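PDB 6BS3: ATPase BagA from Mycobacterium tuberculosis H37Rv, which forms with BagB the BagAB ATPase complex, whose ATP hydrolysis is required for resistance to nitric oxide and to elevated glycerol. Local coordinates for residues Y74-I79 against K142-R147; R22-T27 against A39-T44. All blocks are in the same frame, centred on the assembly; numbering follows the deposited sequence.

Contact 1: Y74-I79 against K142-R147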
loop_
_atom_site.group_PDB
_atom_site.type_symbol
_atom_site.label_atom_id
_atom_site.label_comp_id
_atom_site.label_asym_id
_atom_site.label_seq_id
_atom_site.Cartn_x
_atom_site.Cartn_y
_atom_site.Cartn_z
ATOM N N TYR A 74 -25.349 -3.020 0.555
ATOM C CA TYR A 74 -25.148 -4.221 1.356
ATOM C C TYR A 74 -26.134 -5.329 0.935
ATOM O O TYR A 74 -27.130 -5.563 1.604
ATOM C CB TYR A 74 -25.198 -3.887 2.863
ATOM C CG TYR A 74 -24.801 -5.031 3.776
ATOM C CD1 TYR A 74 -23.674 -5.815 3.504
ATOM C CD2 TYR A 74 -25.514 -5.295 4.940
ATOM C CE1 TYR A 74 -23.295 -6.855 4.355
ATOM C CE2 TYR A 74 -25.119 -6.306 5.819
ATOM C CZ TYR A 74 -24.020 -7.091 5.516
ATOM O OH TYR A 74 -23.680 -8.108 6.366
ATOM N N GLN A 75 -25.857 -5.971 -0.214
ATOM C CA GLN A 75 -26.644 -7.035 -0.849
ATOM C C GLN A 75 -25.723 -7.847 -1.729
ATOM O O GLN A 75 -24.805 -7.277 -2.320
ATOM C CB GLN A 75 -27.726 -6.450 -1.802
ATOM C CG GLN A 75 -28.907 -5.744 -1.159
ATOM C CD GLN A 75 -29.681 -4.953 -2.198
ATOM O OE1 GLN A 75 -30.184 -5.499 -3.195
ATOM N NE2 GLN A 75 -29.807 -3.646 -1.982
ATOM N N GLU A 76 -26.013 -9.152 -1.897
ATOM C CA GLU A 76 -25.239 -10.032 -2.782
ATOM C C GLU A 76 -25.817 -9.862 -4.168
ATOM O O GLU A 76 -26.997 -10.151 -4.372
ATOM C CB GLU A 76 -25.306 -11.484 -2.315
ATOM C CG GLU A 76 -24.652 -11.683 -0.961
ATOM C CD GLU A 76 -25.201 -12.832 -0.146
ATOM O OE1 GLU A 76 -25.657 -13.844 -0.730
ATOM O OE2 GLU A 76 -25.142 -12.729 1.096
ATOM N N LEU A 77 -25.032 -9.295 -5.096
ATOM C CA LEU A 77 -25.554 -8.982 -6.435
ATOM C C LEU A 77 -24.670 -9.513 -7.515
ATOM O O LEU A 77 -23.444 -9.487 -7.365
ATOM C CB LEU A 77 -25.712 -7.441 -6.609
ATOM C CG LEU A 77 -26.714 -6.698 -5.706
ATOM C CD1 LEU A 77 -26.344 -5.240 -5.566
ATOM C CD2 LEU A 77 -28.152 -6.851 -6.197
ATOM N N LYS A 78 -25.267 -10.001 -8.598
ATOM C CA LYS A 78 -24.500 -10.535 -9.716
ATOM C C LYS A 78 -23.709 -9.415 -10.378
ATOM O O LYS A 78 -24.277 -8.406 -10.796
ATOM C CB LYS A 78 -25.423 -11.205 -10.735
ATOM C CG LYS A 78 -24.691 -11.983 -11.817
ATOM C CD LYS A 78 -25.648 -12.481 -12.888
ATOM C CE LYS A 78 -24.952 -13.431 -13.850
ATOM N NZ LYS A 78 -25.650 -13.504 -15.163
ATOM N N ILE A 79 -22.396 -9.596 -10.472
ATOM C CA ILE A 79 -21.537 -8.585 -11.072
ATOM C C ILE A 79 -20.828 -9.077 -12.330
ATOM O O ILE A 79 -20.386 -8.272 -13.151
ATOM C CB ILE A 79 -20.481 -8.078 -10.070
ATOM C CG1 ILE A 79 -19.571 -7.041 -10.732
ATOM C CG2 ILE A 79 -19.666 -9.240 -9.525
ATOM C CD1 ILE A 79 -19.030 -6.004 -9.772
ATOM N N LYS A 142 -18.511 -16.376 7.454
ATOM C CA LYS A 142 -18.929 -17.723 7.830
ATOM C C LYS A 142 -20.393 -18.015 7.419
ATOM O O LYS A 142 -20.690 -19.124 6.977
ATOM C CB LYS A 142 -18.701 -17.938 9.332
ATOM C CG LYS A 142 -18.944 -19.369 9.816
ATOM C CD LYS A 142 -20.173 -19.430 10.676
ATOM C CE LYS A 142 -20.430 -20.808 11.219
ATOM N NZ LYS A 142 -21.720 -20.841 11.950
ATOM N N GLU A 143 -21.287 -17.029 7.571
ATOM C CA GLU A 143 -22.707 -17.146 7.217
ATOM C C GLU A 143 -22.872 -17.395 5.700
ATOM O O GLU A 143 -23.735 -18.178 5.318
ATOM C CB GLU A 143 -23.491 -15.890 7.684
ATOM C CG GLU A 143 -25.014 -15.960 7.508
ATOM C CD GLU A 143 -25.550 -15.678 6.111
ATOM O OE1 GLU A 143 -24.969 -14.820 5.406
ATOM O OE2 GLU A 143 -26.552 -16.322 5.719
ATOM N N THR A 144 -22.041 -16.752 4.845
ATOM C CA THR A 144 -22.115 -16.935 3.387
ATOM C C THR A 144 -21.624 -18.314 2.957
ATOM O O THR A 144 -22.156 -18.872 1.997
ATOM C CB THR A 144 -21.401 -15.799 2.634
ATOM O OG1 THR A 144 -19.988 -15.930 2.796
ATOM C CG2 THR A 144 -21.887 -14.399 3.054
ATOM N N VAL A 145 -20.615 -18.856 3.674
ATOM C CA VAL A 145 -19.979 -20.161 3.456
ATOM C C VAL A 145 -20.927 -21.330 3.785
ATOM O O VAL A 145 -20.986 -22.282 3.017
ATOM C CB VAL A 145 -18.653 -20.288 4.272
ATOM C CG1 VAL A 145 -18.044 -21.698 4.175
ATOM C CG2 VAL A 145 -17.630 -19.222 3.884
ATOM N N VAL A 146 -21.597 -21.289 4.959
ATOM C CA VAL A 146 -22.447 -22.377 5.469
ATOM C C VAL A 146 -23.906 -22.279 5.003
ATOM O O VAL A 146 -24.672 -23.212 5.277
ATOM C CB VAL A 146 -22.349 -22.549 7.019
ATOM C CG1 VAL A 146 -20.892 -22.623 7.486
ATOM C CG2 VAL A 146 -23.100 -21.450 7.769
ATOM N N ARG A 147 -24.297 -21.178 4.304
ATOM C CA ARG A 147 -25.680 -21.011 3.830
ATOM C C ARG A 147 -26.144 -22.116 2.860
ATOM O O ARG A 147 -25.485 -22.390 1.852
ATOM C CB ARG A 147 -25.935 -19.619 3.230
ATOM C CG ARG A 147 -27.438 -19.292 3.134
ATOM C CD ARG A 147 -27.732 -17.994 2.418
ATOM N NE ARG A 147 -26.915 -16.879 2.906
ATOM C CZ ARG A 147 -26.372 -15.950 2.129
ATOM N NH1 ARG A 147 -26.546 -15.989 0.813
ATOM N NH2 ARG A 147 -25.642 -14.980 2.657
#
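Glu-76 and Arg-147 meet head on, carboxylate against guanidinium, and the two flat groups lie nearly in one plane, 11° apart. The grip is end-on and twofold: Arg-147 NH1 donates to Glu-76 OE1 at 2.8 Å in an almost straight bond, while Arg-147 NH2 reaches Glu-76 OE2, also at 2.8 Å, with an angle of 157° at the hydrogen. Each oxygen offers its syn lone pair, the usual geometry of a two-pronged carboxylate-guanidinium pair. Glu-76 reaches across on a chain extended beyond CG, whereas the arginine, just past the end of helix 130-146, bends at chi3 (-49°), and its NE edge faces Glu-143 in the helix's last turn. There Glu-143 takes the side-on position, its OE2 2.9 Å from Arg-147 NE and its OE1 2.8 Å from Arg-147 NH2. One guanidinium thus serves two carboxylates around its rim, and NH2 gives a bond to each. That shared cation probably offsets the repulsion between Glu-76 OE2 and Glu-143 OE1, which are 4.8 Å apart. Lys-140 adds a second positive partner for Glu-143 OE1, and the hydroxyl of Tyr-156 bonds Glu-76 OE1. The network joins the residue just ahead of strand 77-82, an outermost strand of the sheet within this chain and antiparallel to strand 86-92, to the C-terminal end of helix 130-146.

Contact 2: R22-T27 against A39-T44; sequences RLHLVT and AALALT
In the strand-loop-helix unit of a P-loop NTPase, Leu-41 of helix 34-46 packs on strand 23-28. Its CD2 methyl does the touching, lying 4.0 Å from His-24 CB and equally 4.0 Å from Val-26 CG2. His-24 and Val-26 are two apart on the strand and both direct their CB toward the helix, whereas the intervening Leu-25 turns away, so the leucine methyl spans two successive residues of one sheet face. Leucine CG stands opposite its own backbone N (chi1 176°), an orientation that carries the isobutyl group out to the sheet. Val-26 presents CG2, and its side chain meets the leucine at a slant; the imidazole of His-24 is approached obliquely by the same methyl.

Strand 23-28 leads into the Walker A motif, whose Gly-33 lies in the loop and whose Lys-34 and Ser-35 open helix 34-46; all three bind ATP. The side chain of Val-26 is about 4 Å from that of Lys-34 and about 8 Å from the bound ADP at the nearest atoms, which places the contact close to the nucleotide site.

The polar end of His-24 is occupied elsewhere: ND1 is hydrogen-bonded to His-207 NE2, and the two rings meet with their planes at about 15°. Farther along the helix, Thr-44 OG1 bonds Ala-40 O and, outside the segments, Ser-331 OG. Val-160 of the neighbouring strand 158-162 also touches Leu-41.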
loop_
_atom_site.group_PDB
_atom_site.type_symbol
_atom_site.label_atom_id
_atom_site.label_comp_id
_atom_site.label_asym_id
_atom_site.label_seq_id
_atom_site.Cartn_x
_atom_site.Cartn_y
_atom_site.Cartn_z
ATOM N N ARG A 22 -13.923 -24.204 0.248
ATOM C CA ARG A 22 -15.134 -23.386 0.089
ATOM C C ARG A 22 -14.845 -21.920 0.402
ATOM O O ARG A 22 -15.561 -21.042 -0.088
ATOM C CB ARG A 22 -16.241 -23.868 1.045
ATOM C CG ARG A 22 -16.658 -25.350 0.919
ATOM C CD ARG A 22 -17.853 -25.692 0.007
ATOM N NE ARG A 22 -18.799 -24.599 -0.268
ATOM C CZ ARG A 22 -19.586 -24.038 0.640
ATOM N NH1 ARG A 22 -19.541 -24.439 1.907
ATOM N NH2 ARG A 22 -20.386 -23.035 0.304
ATOM N N LEU A 23 -13.838 -21.647 1.260
ATOM C CA LEU A 23 -13.483 -20.281 1.661
ATOM C C LEU A 23 -12.061 -19.933 1.287
ATOM O O LEU A 23 -11.129 -20.455 1.892
ATOM C CB LEU A 23 -13.736 -20.039 3.176
ATOM C CG LEU A 23 -13.237 -18.697 3.760
ATOM C CD1 LEU A 23 -13.942 -17.505 3.114
ATOM C CD2 LEU A 23 -13.331 -18.683 5.288
ATOM N N HIS A 24 -11.903 -19.006 0.325
ATOM C CA HIS A 24 -10.586 -18.557 -0.142
ATOM C C HIS A 24 -10.306 -17.163 0.358
ATOM O O HIS A 24 -11.074 -16.251 0.072
ATOM C CB HIS A 24 -10.469 -18.593 -1.680
ATOM C CG HIS A 24 -10.614 -19.967 -2.255
ATOM N ND1 HIS A 24 -9.508 -20.772 -2.501
ATOM C CD2 HIS A 24 -11.730 -20.635 -2.618
ATOM C CE1 HIS A 24 -9.989 -21.901 -2.991
ATOM N NE2 HIS A 24 -11.320 -21.865 -3.076
ATOM N N LEU A 25 -9.216 -16.993 1.116
ATOM C CA LEU A 25 -8.875 -15.671 1.625
ATOM C C LEU A 25 -7.657 -15.175 0.861
ATOM O O LEU A 25 -6.644 -15.867 0.813
ATOM C CB LEU A 25 -8.632 -15.704 3.152
ATOM C CG LEU A 25 -9.801 -16.121 4.042
ATOM C CD1 LEU A 25 -9.299 -16.845 5.288
ATOM C CD2 LEU A 25 -10.595 -14.908 4.506
ATOM N N VAL A 26 -7.776 -14.015 0.212
ATOM C CA VAL A 26 -6.711 -13.430 -0.612
ATOM C C VAL A 26 -6.071 -12.256 0.110
ATOM O O VAL A 26 -6.670 -11.173 0.245
ATOM C CB VAL A 26 -7.173 -13.081 -2.071
ATOM C CG1 VAL A 26 -5.999 -12.599 -2.919
ATOM C CG2 VAL A 26 -7.855 -14.279 -2.743
ATOM N N THR A 27 -4.860 -12.502 0.630
ATOM C CA THR A 27 -4.093 -11.485 1.331
ATOM C C THR A 27 -2.856 -11.096 0.486
ATOM O O THR A 27 -2.721 -11.531 -0.663
ATOM C CB THR A 27 -3.812 -11.878 2.793
ATOM O OG1 THR A 27 -3.307 -10.726 3.474
ATOM C CG2 THR A 27 -2.834 -13.028 2.930
ATOM N N ALA A 39 -10.847 -11.118 -7.610
ATOM C CA ALA A 39 -11.862 -11.093 -8.676
ATOM C C ALA A 39 -11.534 -12.118 -9.801
ATOM O O ALA A 39 -12.435 -12.820 -10.263
ATOM C CB ALA A 39 -11.975 -9.702 -9.266
ATOM N N ALA A 40 -10.257 -12.221 -10.214
ATOM C CA ALA A 40 -9.835 -13.192 -11.243
ATOM C C ALA A 40 -9.991 -14.640 -10.728
ATOM O O ALA A 40 -10.377 -15.511 -11.495
ATOM C CB ALA A 40 -8.395 -12.925 -11.675
ATOM N N LEU A 41 -9.713 -14.879 -9.416
ATOM C CA LEU A 41 -9.877 -16.170 -8.768
ATOM C C LEU A 41 -11.366 -16.555 -8.738
ATOM O O LEU A 41 -11.709 -17.692 -9.067
ATOM C CB LEU A 41 -9.242 -16.188 -7.346
ATOM C CG LEU A 41 -9.448 -17.500 -6.522
ATOM C CD1 LEU A 41 -8.959 -18.726 -7.286
ATOM C CD2 LEU A 41 -8.826 -17.399 -5.130
ATOM N N ALA A 42 -12.237 -15.602 -8.376
ATOM C CA ALA A 42 -13.701 -15.772 -8.321
ATOM C C ALA A 42 -14.232 -16.186 -9.684
ATOM O O ALA A 42 -15.031 -17.117 -9.753
ATOM C CB ALA A 42 -14.381 -14.482 -7.845
ATOM N N LEU A 43 -13.747 -15.527 -10.772
ATOM C CA LEU A 43 -14.108 -15.836 -12.164
ATOM C C LEU A 43 -13.689 -17.240 -12.522
ATOM O O LEU A 43 -14.455 -17.951 -13.170
ATOM C CB LEU A 43 -13.506 -14.829 -13.183
ATOM C CG LEU A 43 -14.110 -13.401 -13.198
ATOM C CD1 LEU A 43 -13.208 -12.424 -13.973
ATOM C CD2 LEU A 43 -15.537 -13.395 -13.799
ATOM N N THR A 44 -12.483 -17.652 -12.083
ATOM C CA THR A 44 -11.925 -18.979 -12.367
ATOM C C THR A 44 -12.764 -20.082 -11.706
ATOM O O THR A 44 -13.049 -21.078 -12.344
ATOM C CB THR A 44 -10.433 -19.066 -11.950
ATOM O OG1 THR A 44 -9.707 -17.975 -12.508
ATOM C CG2 THR A 44 -9.791 -20.350 -12.393
#

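Overall arrangement
From the N terminus, contact 2 closes first, joining 22-27 to 39-44 across only eleven intervening residues, which include the nucleotide-binding loop. Contact 1 comes later and spans 62 residues, mostly helical, between 74-79 and 142-147. The two are therefore in series and neither nests within nor crosses the other. In space they are neighbours, with centres 14 Å apart: Arg-22 NH1 probably hydrogen-bonds Val-145 O, and Val-145 CG2 packs on Leu-23 CB. Both reach the same mixed sheet, contact 2 at the inner strand 23-28 and contact 1 at the residue leading into the outermost strand 77-82. The end of helix 130-146 also touches the start of strand 23-28.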